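Local coordinates for glutaminase 1 (Escherichia coli, PDB 1U60), which catalyses the hydrolysis of L-glutamine to L-glutamate and ammonium as a member of the glutaminase family, at residues V36-T47 with V273-P282; D249-P257 with A297-F308. All coordinates share one frame; numbering follows the deposited sequence.

How the contacts relate
Contact 1, strand 42-47 against strand 274-279, builds the middle of the five-stranded antiparallel sheet, and contact 2 fastens the end of helix 247-253 to helix 290-303 and the tail after it. Their centres lie about 16 Å apart and they meet directly: helix 290-303 follows strand 274-279 in the chain and returns across the sheet, where V299 CG1 packs on I45 CD1 at 3.7 Å. Further along, Y305 OH comes within 3.4 Å of V273 CG1. Neither contact holds a predicted substrate residue. The side chain of P281 in contact 1 is about 9 Å from that of V262, and W250 in contact 2 about 10 Å from Y244, both predicted to bind substrate.

Contact 1. Residues V36-T47 with V273-P282; sequences VPGQLAAVAIVT and VMGIAAFSPP. With EDO (1,2-ethanediol), chain J.
M274 reaches across to I45 at one end of this strand pair. Its CB sits 3.6 Å from V46 O; with chi1 at 66°, CG lies between the backbone N and the carbonyl carbon and leads out over the face of the sheet. M274 SD then comes back to lie 3.8 Å from I45 CG2, while the bend at chi3 (59°) brings CE alongside that same methyl. Between strands 42-47 and 274-279, which run antiparallel at 169°, A42 with F279, A44 with A277 and V46 with G275 form hydrogen-bonded pairs. Each pair carries two N-H...O bonds, such as A44 N to A277 O at 2.8 Å. V43 with A278 and I45 with I276 are non-hydrogen-bonded pairs whose side chains face V296 and V299 of helix 290-303; A42, A277 and F279 on the other face meet helix 202-213. Past the strands, S280 OG donates to L40 O at 2.7 Å, and R291 also bonds this hydroxyl. L40 CB approaches the F279 ring obliquely, 3.9 Å from CE2, whereas V36 CG1 lies at the ring's edge and packs crosswise on P281 CG at 3.6 Å. F62 stacks on the F279 ring. The pair forms the centre of a five-stranded antiparallel sheet with helices on both faces, an arrangement characteristic of the beta-lactamase-like fold shared by glutaminases.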
loop_
_atom_site.group_PDB
_atom_site.type_symbol
_atom_site.label_atom_id
_atom_site.label_comp_id
_atom_site.label_asym_id
_atom_site.label_seq_id
_atom_site.Cartn_x
_atom_site.Cartn_y
_atom_site.Cartn_z
ATOM N N VAL A 36 -24.372 -11.459 17.953
ATOM C CA VAL A 36 -24.461 -12.083 16.623
ATOM C C VAL A 36 -23.931 -13.506 16.747
ATOM O O VAL A 36 -22.823 -13.679 17.226
ATOM C CB VAL A 36 -23.643 -11.318 15.525
ATOM C CG1 VAL A 36 -23.787 -12.012 14.157
ATOM C CG2 VAL A 36 -24.106 -9.900 15.406
ATOM N N PRO A 37 -24.690 -14.530 16.311
ATOM C CA PRO A 37 -24.206 -15.903 16.468
ATOM C C PRO A 37 -22.843 -16.079 15.813
ATOM O O PRO A 37 -22.690 -15.785 14.631
ATOM C CB PRO A 37 -25.282 -16.753 15.810
ATOM C CG PRO A 37 -26.585 -15.881 15.962
ATOM C CD PRO A 37 -26.064 -14.475 15.766
ATOM N N GLY A 38 -21.878 -16.557 16.585
ATOM C CA GLY A 38 -20.476 -16.573 16.181
ATOM C C GLY A 38 -20.098 -17.560 15.095
ATOM O O GLY A 38 -19.077 -17.349 14.439
ATOM N N GLN A 39 -20.945 -18.575 14.857
ATOM C CA GLN A 39 -20.666 -19.577 13.857
ATOM C C GLN A 39 -21.044 -19.162 12.422
ATOM O O GLN A 39 -20.720 -19.882 11.485
ATOM C CB GLN A 39 -21.341 -20.919 14.208
ATOM C CG GLN A 39 -22.780 -21.091 13.919
ATOM C CD GLN A 39 -23.687 -20.239 14.766
ATOM O OE1 GLN A 39 -23.298 -19.732 15.835
ATOM N NE2 GLN A 39 -24.931 -20.071 14.284
ATOM N N LEU A 40 -21.797 -18.079 12.281
ATOM C CA LEU A 40 -22.211 -17.636 10.952
ATOM C C LEU A 40 -20.989 -17.351 10.114
ATOM O O LEU A 40 -20.039 -16.734 10.608
ATOM C CB LEU A 40 -23.058 -16.400 11.050
ATOM C CG LEU A 40 -24.382 -16.517 11.775
ATOM C CD1 LEU A 40 -25.011 -15.138 12.052
ATOM C CD2 LEU A 40 -25.316 -17.422 10.972
ATOM N N ALA A 41 -21.062 -17.733 8.840
ATOM C CA ALA A 41 -19.941 -17.580 7.939
ATOM C C ALA A 41 -20.393 -17.656 6.488
ATOM O O ALA A 41 -21.226 -18.516 6.147
ATOM C CB ALA A 41 -18.953 -18.668 8.200
ATOM N N ALA A 42 -19.855 -16.770 5.625
ATOM C CA ALA A 42 -20.241 -16.675 4.228
ATOM C C ALA A 42 -19.101 -16.138 3.415
ATOM O O ALA A 42 -18.225 -15.422 3.942
ATOM C CB ALA A 42 -21.473 -15.824 4.055
ATOM N N VAL A 43 -19.112 -16.508 2.149
ATOM C CA VAL A 43 -18.192 -15.951 1.181
ATOM C C VAL A 43 -18.912 -15.836 -0.164
ATOM O O VAL A 43 -19.792 -16.649 -0.521
ATOM C CB VAL A 43 -16.904 -16.765 1.086
ATOM C CG1 VAL A 43 -17.202 -18.239 0.798
ATOM C CG2 VAL A 43 -15.981 -16.184 0.076
ATOM N N ALA A 44 -18.588 -14.786 -0.906
ATOM C CA ALA A 44 -19.248 -14.533 -2.193
ATOM C C ALA A 44 -18.337 -13.830 -3.185
ATOM O O ALA A 44 -17.493 -13.052 -2.813
ATOM C CB ALA A 44 -20.531 -13.672 -2.022
ATOM N N ILE A 45 -18.633 -14.055 -4.474
ATOM C CA ILE A 45 -18.106 -13.310 -5.590
ATOM C C ILE A 45 -19.277 -12.646 -6.330
ATOM O O ILE A 45 -20.325 -13.245 -6.559
ATOM C CB ILE A 45 -17.438 -14.264 -6.588
ATOM C CG1 ILE A 45 -16.171 -14.891 -6.023
ATOM C CG2 ILE A 45 -17.180 -13.582 -7.917
ATOM C CD1 ILE A 45 -15.632 -16.085 -6.817
ATOM N N VAL A 46 -19.078 -11.376 -6.688
ATOM C CA VAL A 46 -19.910 -10.711 -7.649
ATOM C C VAL A 46 -18.995 -10.217 -8.769
ATOM O O VAL A 46 -18.081 -9.440 -8.533
ATOM C CB VAL A 46 -20.703 -9.567 -7.043
ATOM C CG1 VAL A 46 -21.499 -8.852 -8.198
ATOM C CG2 VAL A 46 -21.665 -10.113 -5.966
ATOM N N THR A 47 -19.229 -10.685 -9.996
ATOM C CA THR A 47 -18.329 -10.347 -11.108
ATOM C C THR A 47 -18.741 -9.040 -11.748
ATOM O O THR A 47 -19.857 -8.591 -11.563
ATOM C CB THR A 47 -18.313 -11.445 -12.213
ATOM O OG1 THR A 47 -19.547 -11.457 -12.959
ATOM C CG2 THR A 47 -18.203 -12.844 -11.577
ATOM N N VAL A 273 -12.397 -7.079 -12.685
ATOM C CA VAL A 273 -12.809 -8.478 -12.707
ATOM C C VAL A 273 -13.958 -8.802 -11.763
ATOM O O VAL A 273 -15.000 -9.283 -12.197
ATOM C CB VAL A 273 -11.622 -9.412 -12.446
ATOM C CG1 VAL A 273 -12.069 -10.911 -12.501
ATOM C CG2 VAL A 273 -10.500 -9.153 -13.462
ATOM N N MET A 274 -13.793 -8.545 -10.475
ATOM C CA MET A 274 -14.782 -8.981 -9.488
ATOM C C MET A 274 -14.596 -8.361 -8.116
ATOM O O MET A 274 -13.536 -7.842 -7.778
ATOM C CB MET A 274 -14.750 -10.517 -9.332
ATOM C CG MET A 274 -13.444 -11.042 -8.741
ATOM S SD MET A 274 -13.474 -12.789 -8.365
ATOM C CE MET A 274 -13.835 -13.446 -9.997
ATOM N N GLY A 275 -15.682 -8.351 -7.352
ATOM C CA GLY A 275 -15.616 -8.183 -5.912
ATOM C C GLY A 275 -15.657 -9.521 -5.216
ATOM O O GLY A 275 -16.394 -10.414 -5.647
ATOM N N ILE A 276 -14.880 -9.656 -4.141
ATOM C CA ILE A 276 -14.876 -10.853 -3.322
ATOM C C ILE A 276 -15.125 -10.396 -1.908
ATOM O O ILE A 276 -14.480 -9.485 -1.383
ATOM C CB ILE A 276 -13.527 -11.623 -3.373
ATOM C CG1 ILE A 276 -13.067 -11.833 -4.795
ATOM C CG2 ILE A 276 -13.569 -12.961 -2.527
ATOM C CD1 ILE A 276 -11.557 -12.302 -4.921
ATOM N N ALA A 277 -16.050 -11.044 -1.248
ATOM C CA ALA A 277 -16.316 -10.675 0.140
ATOM C C ALA A 277 -16.545 -11.901 0.990
ATOM O O ALA A 277 -16.950 -12.967 0.500
ATOM C CB ALA A 277 -17.484 -9.764 0.239
ATOM N N ALA A 278 -16.339 -11.731 2.274
ATOM C CA ALA A 278 -16.741 -12.766 3.254
ATOM C C ALA A 278 -17.148 -12.150 4.542
ATOM O O ALA A 278 -16.915 -10.987 4.781
ATOM C CB ALA A 278 -15.577 -13.727 3.471
ATOM N N PHE A 279 -17.760 -12.970 5.416
ATOM C CA PHE A 279 -18.208 -12.557 6.693
ATOM C C PHE A 279 -18.089 -13.685 7.680
ATOM O O PHE A 279 -18.437 -14.835 7.371
ATOM C CB PHE A 279 -19.666 -12.091 6.561
ATOM C CG PHE A 279 -20.490 -12.230 7.794
ATOM C CD1 PHE A 279 -20.293 -11.407 8.880
ATOM C CD2 PHE A 279 -21.554 -13.141 7.817
ATOM C CE1 PHE A 279 -21.076 -11.525 9.996
ATOM C CE2 PHE A 279 -22.364 -13.262 8.914
ATOM C CZ PHE A 279 -22.141 -12.454 10.017
ATOM N N SER A 280 -17.558 -13.331 8.852
ATOM C CA SER A 280 -17.800 -14.091 10.054
ATOM C C SER A 280 -17.525 -13.229 11.295
ATOM O O SER A 280 -16.487 -12.513 11.321
ATOM C CB SER A 280 -16.940 -15.344 10.103
ATOM O OG SER A 280 -17.470 -16.223 11.133
ATOM N N PRO A 281 -18.404 -13.251 12.305
ATOM C CA PRO A 281 -18.253 -12.323 13.430
ATOM C C PRO A 281 -16.941 -12.354 14.227
ATOM O O PRO A 281 -16.563 -11.282 14.655
ATOM C CB PRO A 281 -19.458 -12.672 14.330
ATOM C CG PRO A 281 -20.518 -13.253 13.347
ATOM C CD PRO A 281 -19.690 -14.001 12.385
ATOM N N PRO A 282 -16.301 -13.497 14.490
ATOM C CA PRO A 282 -15.082 -13.464 15.319
ATOM C C PRO A 282 -13.925 -12.712 14.663
ATOM O O PRO A 282 -13.559 -13.055 13.553
ATOM C CB PRO A 282 -14.784 -14.937 15.551
ATOM C CG PRO A 282 -16.131 -15.608 15.432
ATOM C CD PRO A 282 -16.718 -14.879 14.214
HETATM C C1 EDO J . -27.737 -19.911 12.617
HETATM O O1 EDO J . -26.805 -20.824 12.074
HETATM C C2 EDO J . -27.084 -19.106 13.727
HETATM O O2 EDO J . -27.849 -19.082 14.921
#

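Contact 2. Residues D249-P257 with A297-F308; sequences DWAYRVGLP and ASVAKQLGYNVF
G255 O accepts a nearly straight bond from V307 N (2.8 Å, N-H...O 166°), joining the end of helix 247-253 to the tail after helix 290-303. Beside it V254 CG2 meets A297 CB at 3.7 Å, and L256 CD1 presses on A300 CB at 3.6 Å. The F308 ring turns its edge to A251 O, with CE2 3.8 Å away. N306 sets this tail in place: with CG anti to the backbone N (chi1 -177°), its amide lies beside V254 and G255, and OD1 accepts from F308 N at 2.8 Å, closing an Asx turn. N306 ND2 donates to a water that donates to R253 O; another links it to A251 O, a bond perhaps shared, as this water has more acceptors in reach than protons. A third water donates to both V254 O and Y305 O. G304, with positive phi, makes the Schellman motif after the last helical turn, releasing the chain toward N306. The same V254 CG2 that meets A297 lies 3.5 Å above the W250 ring plane, offset toward its rim. Outward, L256 and Y305 pack on V270 of strand 265-270, P257 meets helix 231-241, V299 leans on helix 4-18, and V307 touches V307 of the second subunit.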
loop_
_atom_site.group_PDB
_atom_site.type_symbol
_atom_site.label_atom_id
_atom_site.label_comp_id
_atom_site.label_asym_id
_atom_site.label_seq_id
_atom_site.Cartn_x
_atom_site.Cartn_y
_atom_site.Cartn_z
ATOM N N ASP A 249 0.452 -6.613 5.685
ATOM C CA ASP A 249 0.386 -8.104 5.695
ATOM C C ASP A 249 -0.576 -8.643 4.661
ATOM O O ASP A 249 -0.300 -9.617 3.975
ATOM C CB ASP A 249 0.019 -8.598 7.093
ATOM C CG ASP A 249 1.018 -8.180 8.100
ATOM O OD1 ASP A 249 2.188 -8.582 7.948
ATOM O OD2 ASP A 249 0.746 -7.396 9.026
ATOM N N TRP A 250 -1.752 -8.024 4.586
ATOM C CA TRP A 250 -2.678 -8.298 3.522
ATOM C C TRP A 250 -2.146 -8.046 2.120
ATOM O O TRP A 250 -2.293 -8.881 1.220
ATOM C CB TRP A 250 -3.962 -7.498 3.761
ATOM C CG TRP A 250 -5.072 -7.820 2.817
ATOM C CD1 TRP A 250 -5.408 -7.136 1.689
ATOM C CD2 TRP A 250 -6.009 -8.913 2.916
ATOM N NE1 TRP A 250 -6.492 -7.718 1.070
ATOM C CE2 TRP A 250 -6.864 -8.830 1.793
ATOM C CE3 TRP A 250 -6.178 -9.973 3.804
ATOM C CZ2 TRP A 250 -7.893 -9.727 1.576
ATOM C CZ3 TRP A 250 -7.193 -10.872 3.581
ATOM C CH2 TRP A 250 -8.063 -10.728 2.485
ATOM N N ALA A 251 -1.502 -6.910 1.908
ATOM C CA ALA A 251 -0.876 -6.689 0.604
ATOM C C ALA A 251 0.170 -7.743 0.239
ATOM O O ALA A 251 0.261 -8.190 -0.894
ATOM C CB ALA A 251 -0.245 -5.312 0.567
ATOM N N TYR A 252 0.958 -8.152 1.244
ATOM C CA TYR A 252 2.046 -9.122 1.118
ATOM C C TYR A 252 1.512 -10.511 0.772
ATOM O O TYR A 252 2.028 -11.181 -0.090
ATOM C CB TYR A 252 2.765 -9.128 2.440
ATOM C CG TYR A 252 4.080 -9.861 2.535
ATOM C CD1 TYR A 252 5.236 -9.275 2.132
ATOM C CD2 TYR A 252 4.148 -11.117 3.134
ATOM C CE1 TYR A 252 6.448 -9.903 2.245
ATOM C CE2 TYR A 252 5.368 -11.781 3.256
ATOM C CZ TYR A 252 6.513 -11.150 2.853
ATOM O OH TYR A 252 7.710 -11.815 2.978
ATOM N N ARG A 253 0.440 -10.923 1.431
ATOM C CA ARG A 253 -0.126 -12.266 1.255
ATOM C C ARG A 253 -1.155 -12.444 0.164
ATOM O O ARG A 253 -1.162 -13.477 -0.521
ATOM C CB ARG A 253 -0.691 -12.736 2.601
ATOM C CG ARG A 253 0.424 -13.064 3.639
ATOM C CD ARG A 253 1.237 -14.332 3.296
ATOM N NE ARG A 253 2.379 -14.543 4.172
ATOM C CZ ARG A 253 3.374 -15.415 3.899
ATOM N NH1 ARG A 253 3.365 -16.187 2.818
ATOM N NH2 ARG A 253 4.358 -15.548 4.727
ATOM N N VAL A 254 -2.046 -11.453 0.004
ATOM C CA VAL A 254 -3.174 -11.493 -0.910
ATOM C C VAL A 254 -2.986 -10.566 -2.133
ATOM O O VAL A 254 -3.329 -10.933 -3.277
ATOM C CB VAL A 254 -4.456 -11.080 -0.142
ATOM C CG1 VAL A 254 -5.664 -11.176 -1.031
ATOM C CG2 VAL A 254 -4.679 -11.970 1.080
ATOM N N GLY A 255 -2.460 -9.354 -1.906
ATOM C CA GLY A 255 -2.198 -8.425 -2.991
ATOM C C GLY A 255 -3.430 -7.861 -3.701
ATOM O O GLY A 255 -3.415 -7.536 -4.899
ATOM N N LEU A 256 -4.504 -7.726 -2.951
ATOM C CA LEU A 256 -5.671 -7.062 -3.467
ATOM C C LEU A 256 -6.124 -5.993 -2.480
ATOM O O LEU A 256 -6.091 -6.203 -1.263
ATOM C CB LEU A 256 -6.813 -8.041 -3.656
ATOM C CG LEU A 256 -6.645 -9.201 -4.628
ATOM C CD1 LEU A 256 -7.830 -10.154 -4.476
ATOM C CD2 LEU A 256 -6.535 -8.715 -6.041
ATOM N N PRO A 257 -6.585 -4.860 -2.995
ATOM C CA PRO A 257 -7.136 -3.805 -2.109
ATOM C C PRO A 257 -8.321 -4.305 -1.344
ATOM O O PRO A 257 -9.216 -4.880 -1.934
ATOM C CB PRO A 257 -7.544 -2.682 -3.059
ATOM C CG PRO A 257 -7.385 -3.241 -4.441
ATOM C CD PRO A 257 -6.637 -4.487 -4.420
ATOM N N ALA A 297 -8.994 -14.528 1.040
ATOM C CA ALA A 297 -7.665 -14.886 0.562
ATOM C C ALA A 297 -7.690 -16.181 -0.232
ATOM O O ALA A 297 -7.030 -16.326 -1.252
ATOM C CB ALA A 297 -6.691 -14.994 1.745
ATOM N N SER A 298 -8.464 -17.159 0.258
ATOM C CA SER A 298 -8.559 -18.443 -0.425
ATOM C C SER A 298 -9.123 -18.315 -1.848
ATOM O O SER A 298 -8.569 -18.830 -2.804
ATOM C CB SER A 298 -9.414 -19.414 0.388
ATOM O OG SER A 298 -9.544 -20.638 -0.351
ATOM N N VAL A 299 -10.222 -17.571 -2.015
ATOM C CA VAL A 299 -10.795 -17.386 -3.320
ATOM C C VAL A 299 -9.758 -16.733 -4.250
ATOM O O VAL A 299 -9.540 -17.180 -5.393
ATOM C CB VAL A 299 -12.089 -16.544 -3.238
ATOM C CG1 VAL A 299 -12.640 -16.170 -4.666
ATOM C CG2 VAL A 299 -13.183 -17.277 -2.453
ATOM N N ALA A 300 -9.108 -15.673 -3.743
ATOM C CA ALA A 300 -8.189 -14.919 -4.553
ATOM C C ALA A 300 -7.004 -15.824 -4.940
ATOM O O ALA A 300 -6.529 -15.784 -6.088
ATOM C CB ALA A 300 -7.695 -13.672 -3.816
ATOM N N LYS A 301 -6.561 -16.664 -4.018
ATOM C CA LYS A 301 -5.404 -17.533 -4.282
ATOM C C LYS A 301 -5.780 -18.623 -5.290
ATOM O O LYS A 301 -5.019 -18.955 -6.203
ATOM C CB LYS A 301 -4.943 -18.198 -3.007
ATOM C CG LYS A 301 -3.711 -19.076 -3.182
ATOM C CD LYS A 301 -2.994 -19.323 -1.860
ATOM C CE LYS A 301 -1.717 -20.145 -2.063
ATOM N NZ LYS A 301 -1.792 -21.433 -1.321
ATOM N N GLN A 302 -6.955 -19.196 -5.118
ATOM C CA GLN A 302 -7.433 -20.254 -6.015
ATOM C C GLN A 302 -7.615 -19.721 -7.437
ATOM O O GLN A 302 -7.358 -20.451 -8.386
ATOM C CB GLN A 302 -8.760 -20.826 -5.549
ATOM C CG GLN A 302 -8.745 -21.728 -4.314
ATOM C CD GLN A 302 -10.166 -22.155 -3.943
ATOM O OE1 GLN A 302 -10.767 -22.984 -4.655
ATOM N NE2 GLN A 302 -10.739 -21.528 -2.896
ATOM N N LEU A 303 -8.047 -18.460 -7.593
ATOM C CA LEU A 303 -8.332 -17.909 -8.911
ATOM C C LEU A 303 -7.132 -17.156 -9.499
ATOM O O LEU A 303 -7.205 -16.700 -10.653
ATOM C CB LEU A 303 -9.588 -17.008 -8.859
ATOM C CG LEU A 303 -10.896 -17.684 -8.470
ATOM C CD1 LEU A 303 -12.051 -16.672 -8.443
ATOM C CD2 LEU A 303 -11.203 -18.878 -9.383
ATOM N N GLY A 304 -6.041 -17.041 -8.728
ATOM C CA GLY A 304 -4.784 -16.452 -9.185
ATOM C C GLY A 304 -4.790 -14.913 -9.287
ATOM O O GLY A 304 -4.105 -14.359 -10.143
ATOM N N TYR A 305 -5.587 -14.225 -8.458
ATOM C CA TYR A 305 -5.653 -12.743 -8.499
ATOM C C TYR A 305 -4.829 -12.043 -7.435
ATOM O O TYR A 305 -4.961 -12.337 -6.236
ATOM C CB TYR A 305 -7.094 -12.252 -8.364
ATOM C CG TYR A 305 -7.983 -12.734 -9.478
ATOM C CD1 TYR A 305 -7.654 -12.461 -10.823
ATOM C CD2 TYR A 305 -9.190 -13.394 -9.203
ATOM C CE1 TYR A 305 -8.488 -12.872 -11.853
ATOM C CE2 TYR A 305 -9.991 -13.822 -10.237
ATOM C CZ TYR A 305 -9.648 -13.552 -11.548
ATOM O OH TYR A 305 -10.455 -13.955 -12.598
ATOM N N ASN A 306 -3.975 -11.125 -7.883
ATOM C CA ASN A 306 -3.027 -10.380 -7.052
ATOM C C ASN A 306 -2.498 -9.267 -7.940
ATOM O O ASN A 306 -1.963 -9.555 -9.030
ATOM C CB ASN A 306 -1.870 -11.284 -6.618
ATOM C CG ASN A 306 -0.883 -10.589 -5.680
ATOM O OD1 ASN A 306 -0.515 -9.457 -5.912
ATOM N ND2 ASN A 306 -0.377 -11.327 -4.675
ATOM N N VAL A 307 -2.680 -8.017 -7.550
ATOM C CA VAL A 307 -2.289 -6.908 -8.428
ATOM C C VAL A 307 -0.754 -6.764 -8.588
ATOM O O VAL A 307 -0.298 -6.024 -9.469
ATOM C CB VAL A 307 -2.871 -5.548 -7.986
ATOM C CG1 VAL A 307 -4.395 -5.602 -7.797
ATOM C CG2 VAL A 307 -2.191 -4.990 -6.759
ATOM N N PHE A 308 0.028 -7.471 -7.771
ATOM C CA PHE A 308 1.507 -7.492 -7.888
ATOM C C PHE A 308 2.048 -8.633 -8.752
ATOM O O PHE A 308 3.263 -8.854 -8.826
ATOM C CB PHE A 308 2.124 -7.522 -6.481
ATOM C CG PHE A 308 1.617 -6.378 -5.587
ATOM C CD1 PHE A 308 1.796 -5.053 -5.993
ATOM C CD2 PHE A 308 0.974 -6.623 -4.403
ATOM C CE1 PHE A 308 1.341 -4.006 -5.214
ATOM C CE2 PHE A 308 0.458 -5.552 -3.625
ATOM C CZ PHE A 308 0.650 -4.238 -4.051
HETATM O O HOH W 1 1.550 -9.848 -2.849
HETATM O O HOH W 2 -0.861 -14.028 -3.462
HETATM O O HOH W 3 -4.023 -13.462 -3.918
#